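Local structure of ribosomal RNA small subunit methyltransferase E (1VHK) at residues V34-C46 with F51-D63. The protein probably methylates the N3 position of one uridine of 16S rRNA within the assembled 30S ribosomal subunit, using S-adenosyl-L-methionine as methyl donor. Residues are numbered along the deposited sequence; the frame is centred on the assembly and turned at random.
Sequences VMRMNEGDQIICC and FEAKCELQSVSKD
Leu-57 meets Met-37, Asp-41 and Ile-43 where the antiparallel hairpin of strands 42-46 and 52-60 begins, and the hairpin illustrates how one ladder can carry two chemically unlike faces. The selenomethionine Met-37 bends at chi3 (79°) and brings its CE to 3.7 Å from Leu-57 CD2, the two side chains crossing at about a right angle. Ile-43 also crosses Leu-57 nearly perpendicularly, with its CD1 against Leu-57 CD1. Further along this face, Cys-45 and Cys-55 meet diagonally across the ladder, their SG atoms 3.9 Å apart, as thiols in van der Waals contact rather than a disulfide, with Cys-55 SG also near Cys-45 CB. Val-65 and Cys-67 of strand 64-72 add to the apolar packing on Leu-57.

The face carrying Ile-44 is mixed, an aliphatic chain set among polar and charged ones. Ile-44 runs side by side with Lys-54, both pointing the same way, and its CD1 rests 3.8 Å from Lys-54 NZ. Its CG2, set anti to the backbone N by chi1 of -47°, lies against Glu-52 CG and OE1. An alanine in place of Ile-44 would probably open a gap between Glu-52 and Lys-54 and leave the lysine chain freer to turn. The same Glu-52 OE1 forms salt bridges with Arg-5 and Arg-77. On this face too, the Gln-42 amide and Glu-56 carboxylate are nearly coplanar (28°), yet the bond from Gln-42 NE2 to Glu-56 OE1 is weak at 3.5 Å.

Between the faces, paired backbone bonds join Ile-43 to Cys-55 and Cys-45 to Ala-53. At the Asn-38 to Asp-41 type II turn, Leu-57 O accepts from Gly-40 N at 2.7 Å, and Asp-41 OD1 receives Asn-38 N from above the carboxylate plane. Within this PUA-family domain, then, the main chain fixes the pairing, while thiols and aliphatic groups pack one face and Glu-52 links the other to Arg-5 and Arg-77.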
ATOM      1  N   VAL A  34      27.546   9.521   2.686  1.00 80.86           N
ATOM      2  CA  VAL A  34      26.812   8.396   2.134  1.00 80.16           C
ATOM      3  C   VAL A  34      26.597   8.456   0.635  1.00 78.40           C
ATOM      4  O   VAL A  34      26.898   7.480  -0.071  1.00 79.14           O
ATOM      5  CB  VAL A  34      25.448   8.201   2.834  1.00 81.39           C
ATOM      6  CG1 VAL A  34      24.669   7.068   2.179  1.00 80.52           C
ATOM      7  CG2 VAL A  34      25.639   7.942   4.319  1.00 81.58           C
HETATM    8  N   MSE A  35      26.045   9.538   0.111  1.00 76.00           N
HETATM    9  CA  MSE A  35      25.797   9.656  -1.326  1.00 71.80           C
HETATM   10  C   MSE A  35      26.985  10.232  -2.084  1.00 68.23           C
HETATM   11  O   MSE A  35      27.170   9.962  -3.266  1.00 67.00           O
HETATM   12  CB  MSE A  35      24.565  10.550  -1.532  1.00 74.99           C
HETATM   13  CG  MSE A  35      23.332  10.051  -0.806  1.00 78.20           C
HETATM   14 SE   MSE A  35      22.518   8.551  -1.660  1.00 85.38          SE
HETATM   15  CE  MSE A  35      22.480   9.125  -3.475  1.00 84.08           C
ATOM     16  N   ARG A  36      27.816  11.016  -1.421  1.00 66.11           N
ATOM     17  CA  ARG A  36      28.959  11.706  -1.948  1.00 63.81           C
ATOM     18  C   ARG A  36      28.655  12.609  -3.126  1.00 63.79           C
ATOM     19  O   ARG A  36      29.212  12.499  -4.215  1.00 63.85           O
ATOM     20  CB  ARG A  36      30.163  10.794  -2.200  1.00 59.43           C
ATOM     21  CG  ARG A  36      31.074  10.706  -0.974  1.00 57.25           C
ATOM     22  CD  ARG A  36      32.317   9.852  -1.221  1.00 53.61           C
ATOM     23  NE  ARG A  36      33.012   9.622   0.053  1.00 54.38           N
ATOM     24  CZ  ARG A  36      33.714  10.570   0.683  1.00 54.58           C
ATOM     25  NH1 ARG A  36      34.321  10.306   1.841  1.00 55.54           N
ATOM     26  NH2 ARG A  36      33.801  11.786   0.157  1.00 51.97           N
HETATM   27  N   MSE A  37      27.790  13.600  -2.902  1.00 64.75           N
HETATM   28  CA  MSE A  37      27.393  14.544  -3.929  1.00 66.32           C
HETATM   29  C   MSE A  37      28.323  15.741  -4.025  1.00 66.46           C
HETATM   30  O   MSE A  37      28.941  16.174  -3.059  1.00 65.88           O
HETATM   31  CB  MSE A  37      25.947  15.011  -3.673  1.00 69.77           C
HETATM   32  CG  MSE A  37      24.947  13.886  -3.910  1.00 74.95           C
HETATM   33 SE   MSE A  37      23.130  14.403  -3.628  1.00 78.74          SE
HETATM   34  CE  MSE A  37      22.749  15.322  -5.241  1.00 77.30           C
ATOM     35  N   ASN A  38      28.412  16.305  -5.237  1.00 66.60           N
ATOM     36  CA  ASN A  38      29.279  17.436  -5.484  1.00 67.59           C
ATOM     37  C   ASN A  38      28.482  18.682  -5.867  1.00 67.23           C
ATOM     38  O   ASN A  38      27.317  18.593  -6.230  1.00 66.41           O
ATOM     39  CB  ASN A  38      30.274  17.126  -6.621  1.00 69.45           C
ATOM     40  CG  ASN A  38      31.005  15.814  -6.400  1.00 69.07           C
ATOM     41  OD1 ASN A  38      31.785  15.682  -5.454  1.00 67.06           O
ATOM     42  ND2 ASN A  38      30.723  14.844  -7.262  1.00 69.20           N
ATOM     43  N   GLU A  39      29.162  19.829  -5.793  1.00 66.47           N
ATOM     44  CA  GLU A  39      28.536  21.078  -6.216  1.00 65.42           C
ATOM     45  C   GLU A  39      28.045  20.901  -7.657  1.00 63.43           C
ATOM     46  O   GLU A  39      28.706  20.272  -8.476  1.00 62.90           O
ATOM     47  CB  GLU A  39      29.478  22.253  -6.099  1.00 70.31           C
ATOM     48  CG  GLU A  39      30.904  21.994  -6.541  1.00 76.21           C
ATOM     49  CD  GLU A  39      31.067  22.007  -8.049  1.00 79.40           C
ATOM     50  OE1 GLU A  39      30.627  22.992  -8.687  1.00 80.82           O
ATOM     51  OE2 GLU A  39      31.627  21.028  -8.597  1.00 80.64           O
ATOM     52  N   GLY A  40      26.834  21.382  -7.911  1.00 60.99           N
ATOM     53  CA  GLY A  40      26.222  21.244  -9.220  1.00 57.58           C
ATOM     54  C   GLY A  40      25.172  20.133  -9.198  1.00 55.55           C
ATOM     55  O   GLY A  40      24.349  20.020 -10.100  1.00 55.51           O
ATOM     56  N   ASP A  41      25.255  19.266  -8.195  1.00 53.36           N
ATOM     57  CA  ASP A  41      24.298  18.185  -8.050  1.00 50.59           C
ATOM     58  C   ASP A  41      22.947  18.751  -7.586  1.00 48.40           C
ATOM     59  O   ASP A  41      22.903  19.750  -6.881  1.00 46.27           O
ATOM     60  CB  ASP A  41      24.795  17.133  -7.067  1.00 51.56           C
ATOM     61  CG  ASP A  41      25.811  16.173  -7.648  1.00 49.27           C
ATOM     62  OD1 ASP A  41      26.454  15.446  -6.856  1.00 49.89           O
ATOM     63  OD2 ASP A  41      25.963  16.132  -8.882  1.00 47.11           O
ATOM     64  N   GLN A  42      21.890  18.063  -7.976  1.00 47.32           N
ATOM     65  CA  GLN A  42      20.522  18.433  -7.691  1.00 45.68           C
ATOM     66  C   GLN A  42      19.803  17.512  -6.722  1.00 43.46           C
ATOM     67  O   GLN A  42      19.947  16.293  -6.792  1.00 42.75           O
ATOM     68  CB  GLN A  42      19.759  18.446  -9.039  1.00 47.41           C
ATOM     69  CG  GLN A  42      20.252  19.548  -9.984  1.00 48.09           C
ATOM     70  CD  GLN A  42      19.250  19.768 -11.113  1.00 49.34           C
ATOM     71  OE1 GLN A  42      18.500  18.836 -11.430  1.00 49.78           O
ATOM     72  NE2 GLN A  42      19.208  20.966 -11.687  1.00 45.04           N
ATOM     73  N   ILE A  43      19.034  18.091  -5.799  1.00 41.90           N
ATOM     74  CA  ILE A  43      18.232  17.370  -4.836  1.00 38.95           C
ATOM     75  C   ILE A  43      16.827  18.002  -4.764  1.00 39.56           C
ATOM     76  O   ILE A  43      16.506  19.027  -5.337  1.00 38.93           O
ATOM     77  CB  ILE A  43      18.736  17.317  -3.381  1.00 33.92           C
ATOM     78  CG1 ILE A  43      18.794  18.706  -2.769  1.00 32.17           C
ATOM     79  CG2 ILE A  43      20.058  16.567  -3.263  1.00 32.40           C
ATOM     80  CD1 ILE A  43      19.599  18.907  -1.522  1.00 27.44           C
ATOM     81  N   ILE A  44      15.972  17.290  -4.049  1.00 39.75           N
ATOM     82  CA  ILE A  44      14.612  17.721  -3.789  1.00 37.00           C
ATOM     83  C   ILE A  44      14.491  17.980  -2.278  1.00 36.41           C
ATOM     84  O   ILE A  44      14.908  17.168  -1.446  1.00 34.48           O
ATOM     85  CB  ILE A  44      13.583  16.683  -4.232  1.00 37.59           C
ATOM     86  CG1 ILE A  44      13.876  16.164  -5.641  1.00 37.92           C
ATOM     87  CG2 ILE A  44      12.173  17.273  -4.173  1.00 38.82           C
ATOM     88  CD1 ILE A  44      13.488  17.075  -6.768  1.00 36.45           C
ATOM     89  N   CYS A  45      14.011  19.167  -1.957  1.00 35.67           N
ATOM     90  CA  CYS A  45      13.818  19.589  -0.590  1.00 35.09           C
ATOM     91  C   CYS A  45      12.362  20.033  -0.384  1.00 35.09           C
ATOM     92  O   CYS A  45      11.732  20.680  -1.221  1.00 33.40           O
ATOM     93  CB  CYS A  45      14.759  20.706  -0.182  1.00 37.27           C
ATOM     94  SG  CYS A  45      16.498  20.260  -0.068  1.00 41.91           S
ATOM     95  N   CYS A  46      11.880  19.658   0.784  1.00 34.73           N
ATOM     96  CA  CYS A  46      10.545  19.969   1.250  1.00 34.36           C
ATOM     97  C   CYS A  46      10.666  20.730   2.571  1.00 33.43           C
ATOM     98  O   CYS A  46      11.297  20.179   3.461  1.00 31.64           O
ATOM     99  CB  CYS A  46       9.766  18.652   1.470  1.00 34.64           C
ATOM    100  SG  CYS A  46       7.972  18.949   1.710  1.00 35.23           S
ATOM    101  N   PHE A  51       6.269  22.799   1.648  1.00 37.05           N
ATOM    102  CA  PHE A  51       6.617  23.299   0.318  1.00 37.13           C
ATOM    103  C   PHE A  51       7.833  22.631  -0.303  1.00 36.94           C
ATOM    104  O   PHE A  51       8.923  22.614   0.261  1.00 35.81           O
ATOM    105  CB  PHE A  51       6.803  24.824   0.420  1.00 38.82           C
ATOM    106  CG  PHE A  51       5.496  25.523   0.667  1.00 42.60           C
ATOM    107  CD1 PHE A  51       5.127  25.912   1.950  1.00 44.90           C
ATOM    108  CD2 PHE A  51       4.623  25.770  -0.372  1.00 44.06           C
ATOM    109  CE1 PHE A  51       3.922  26.540   2.175  1.00 45.05           C
ATOM    110  CE2 PHE A  51       3.406  26.392  -0.154  1.00 45.85           C
ATOM    111  CZ  PHE A  51       3.050  26.764   1.128  1.00 45.86           C
ATOM    112  N   GLU A  52       7.706  22.086  -1.507  1.00 37.73           N
ATOM    113  CA  GLU A  52       8.724  21.379  -2.241  1.00 37.33           C
ATOM    114  C   GLU A  52       9.544  22.215  -3.214  1.00 36.70           C
ATOM    115  O   GLU A  52       9.051  22.794  -4.181  1.00 35.16           O
ATOM    116  CB  GLU A  52       8.066  20.227  -3.056  1.00 38.03           C
ATOM    117  CG  GLU A  52       9.083  19.330  -3.739  1.00 40.92           C
ATOM    118  CD  GLU A  52       8.485  18.115  -4.430  1.00 41.64           C
ATOM    119  OE1 GLU A  52       8.512  17.019  -3.808  1.00 36.88           O
ATOM    120  OE2 GLU A  52       8.039  18.229  -5.596  1.00 38.82           O
ATOM    121  N   ALA A  53      10.878  22.056  -3.136  1.00 36.17           N
ATOM    122  CA  ALA A  53      11.730  22.741  -4.089  1.00 36.94           C
ATOM    123  C   ALA A  53      12.762  21.855  -4.772  1.00 37.71           C
ATOM    124  O   ALA A  53      13.300  20.879  -4.267  1.00 37.45           O
ATOM    125  CB  ALA A  53      12.463  23.895  -3.376  1.00 33.84           C
ATOM    126  N   LYS A  54      13.120  22.243  -6.002  1.00 38.55           N
ATOM    127  CA  LYS A  54      14.254  21.604  -6.672  1.00 39.84           C
ATOM    128  C   LYS A  54      15.489  22.480  -6.360  1.00 41.58           C
ATOM    129  O   LYS A  54      15.480  23.712  -6.530  1.00 39.36           O
ATOM    130  CB  LYS A  54      14.060  21.431  -8.140  1.00 38.84           C
ATOM    131  CG  LYS A  54      14.937  20.380  -8.784  1.00 42.13           C
ATOM    132  CD  LYS A  54      14.393  19.984 -10.149  1.00 48.12           C
ATOM    133  CE  LYS A  54      12.903  19.696 -10.103  1.00 52.74           C
ATOM    134  NZ  LYS A  54      12.589  18.243 -10.220  1.00 56.67           N
ATOM    135  N   CYS A  55      16.465  21.857  -5.701  1.00 42.36           N
ATOM    136  CA  CYS A  55      17.660  22.578  -5.301  1.00 43.50           C
ATOM    137  C   CYS A  55      18.921  22.062  -5.993  1.00 43.62           C
ATOM    138  O   CYS A  55      19.017  20.901  -6.371  1.00 43.41           O
ATOM    139  CB  CYS A  55      17.863  22.524  -3.787  1.00 44.63           C
ATOM    140  SG  CYS A  55      16.418  22.983  -2.813  1.00 48.36           S
ATOM    141  N   GLU A  56      19.876  22.977  -6.105  1.00 43.71           N
ATOM    142  CA  GLU A  56      21.192  22.740  -6.674  1.00 43.96           C
ATOM    143  C   GLU A  56      22.263  22.917  -5.599  1.00 45.29           C
ATOM    144  O   GLU A  56      22.281  23.903  -4.860  1.00 43.82           O
ATOM    145  CB  GLU A  56      21.428  23.697  -7.849  1.00 40.29           C
ATOM    146  CG  GLU A  56      22.494  23.315  -8.831  1.00 40.58           C
ATOM    147  CD  GLU A  56      22.372  23.900 -10.213  1.00 42.11           C
ATOM    148  OE1 GLU A  56      21.631  23.349 -11.063  1.00 43.56           O
ATOM    149  OE2 GLU A  56      23.071  24.893 -10.543  1.00 40.88           O
ATOM    150  N   LEU A  57      23.139  21.924  -5.427  1.00 48.18           N
ATOM    151  CA  LEU A  57      24.202  22.066  -4.431  1.00 51.33           C
ATOM    152  C   LEU A  57      25.244  23.074  -4.934  1.00 54.38           C
ATOM    153  O   LEU A  57      25.928  22.887  -5.925  1.00 52.40           O
ATOM    154  CB  LEU A  57      24.819  20.756  -4.051  1.00 53.06           C
ATOM    155  CG  LEU A  57      24.073  19.810  -3.116  1.00 55.89           C
ATOM    156  CD1 LEU A  57      23.120  20.554  -2.187  1.00 53.71           C
ATOM    157  CD2 LEU A  57      23.348  18.723  -3.886  1.00 55.92           C
ATOM    158  N   GLN A  58      25.243  24.224  -4.278  1.00 58.41           N
ATOM    159  CA  GLN A  58      26.143  25.327  -4.535  1.00 62.02           C
ATOM    160  C   GLN A  58      27.430  25.093  -3.734  1.00 64.71           C
ATOM    161  O   GLN A  58      28.531  25.160  -4.264  1.00 64.54           O
ATOM    162  CB  GLN A  58      25.491  26.642  -4.118  1.00 64.00           C
ATOM    163  CG  GLN A  58      26.401  27.847  -4.157  1.00 69.41           C
ATOM    164  CD  GLN A  58      25.679  29.147  -4.434  1.00 71.97           C
ATOM    165  OE1 GLN A  58      26.233  30.246  -4.261  1.00 73.29           O
ATOM    166  NE2 GLN A  58      24.430  29.039  -4.880  1.00 71.04           N
ATOM    167  N   SER A  59      27.245  24.654  -2.487  1.00 67.46           N
ATOM    168  CA  SER A  59      28.403  24.378  -1.632  1.00 70.52           C
ATOM    169  C   SER A  59      28.264  23.066  -0.886  1.00 73.13           C
ATOM    170  O   SER A  59      27.183  22.734  -0.381  1.00 73.87           O
ATOM    171  CB  SER A  59      28.624  25.538  -0.667  1.00 67.74           C
ATOM    172  OG  SER A  59      29.393  25.149   0.442  1.00 66.24           O
ATOM    173  N   VAL A  60      29.328  22.261  -0.880  1.00 74.84           N
ATOM    174  CA  VAL A  60      29.328  20.981  -0.196  1.00 77.70           C
ATOM    175  C   VAL A  60      30.571  20.810   0.678  1.00 80.24           C
ATOM    176  O   VAL A  60      31.686  20.609   0.208  1.00 80.60           O
ATOM    177  CB  VAL A  60      29.160  19.781  -1.126  1.00 76.16           C
ATOM    178  CG1 VAL A  60      27.749  19.713  -1.707  1.00 75.03           C
ATOM    179  CG2 VAL A  60      30.182  19.775  -2.248  1.00 77.17           C
ATOM    180  N   SER A  61      30.363  20.893   1.989  1.00 82.39           N
ATOM    181  CA  SER A  61      31.436  20.756   2.972  1.00 84.33           C
ATOM    182  C   SER A  61      31.308  19.459   3.747  1.00 85.39           C
ATOM    183  O   SER A  61      30.659  18.515   3.287  1.00 85.55           O
ATOM    184  CB  SER A  61      31.471  21.983   3.872  1.00 85.29           C
ATOM    185  OG  SER A  61      31.428  21.682   5.245  1.00 85.51           O
ATOM    186  N   LYS A  62      31.947  19.356   4.901  1.00 86.63           N
ATOM    187  CA  LYS A  62      31.917  18.130   5.693  1.00 88.54           C
ATOM    188  C   LYS A  62      30.854  18.188   6.776  1.00 88.89           C
ATOM    189  O   LYS A  62      30.535  17.190   7.429  1.00 88.83           O
ATOM    190  CB  LYS A  62      33.302  17.873   6.299  1.00 90.95           C
ATOM    191  CG  LYS A  62      33.480  16.542   6.995  1.00 92.00           C
ATOM    192  CD  LYS A  62      33.008  15.375   6.139  1.00 93.54           C
ATOM    193  CE  LYS A  62      33.850  15.233   4.881  1.00 94.36           C
ATOM    194  NZ  LYS A  62      33.147  14.475   3.813  1.00 95.13           N
ATOM    195  N   ASP A  63      30.268  19.366   6.968  1.00 89.01           N
ATOM    196  CA  ASP A  63      29.258  19.522   8.017  1.00 89.36           C
ATOM    197  C   ASP A  63      28.219  20.552   7.620  1.00 88.66           C
ATOM    198  O   ASP A  63      27.278  20.849   8.355  1.00 89.10           O
ATOM    199  CB  ASP A  63      29.948  19.924   9.320  1.00 92.81           C
ATOM    200  CG  ASP A  63      30.804  21.168   9.181  1.00 94.74           C
ATOM    201  OD1 ASP A  63      31.406  21.568  10.205  1.00 95.41           O
ATOM    202  OD2 ASP A  63      30.876  21.741   8.071  1.00 95.17           O
TER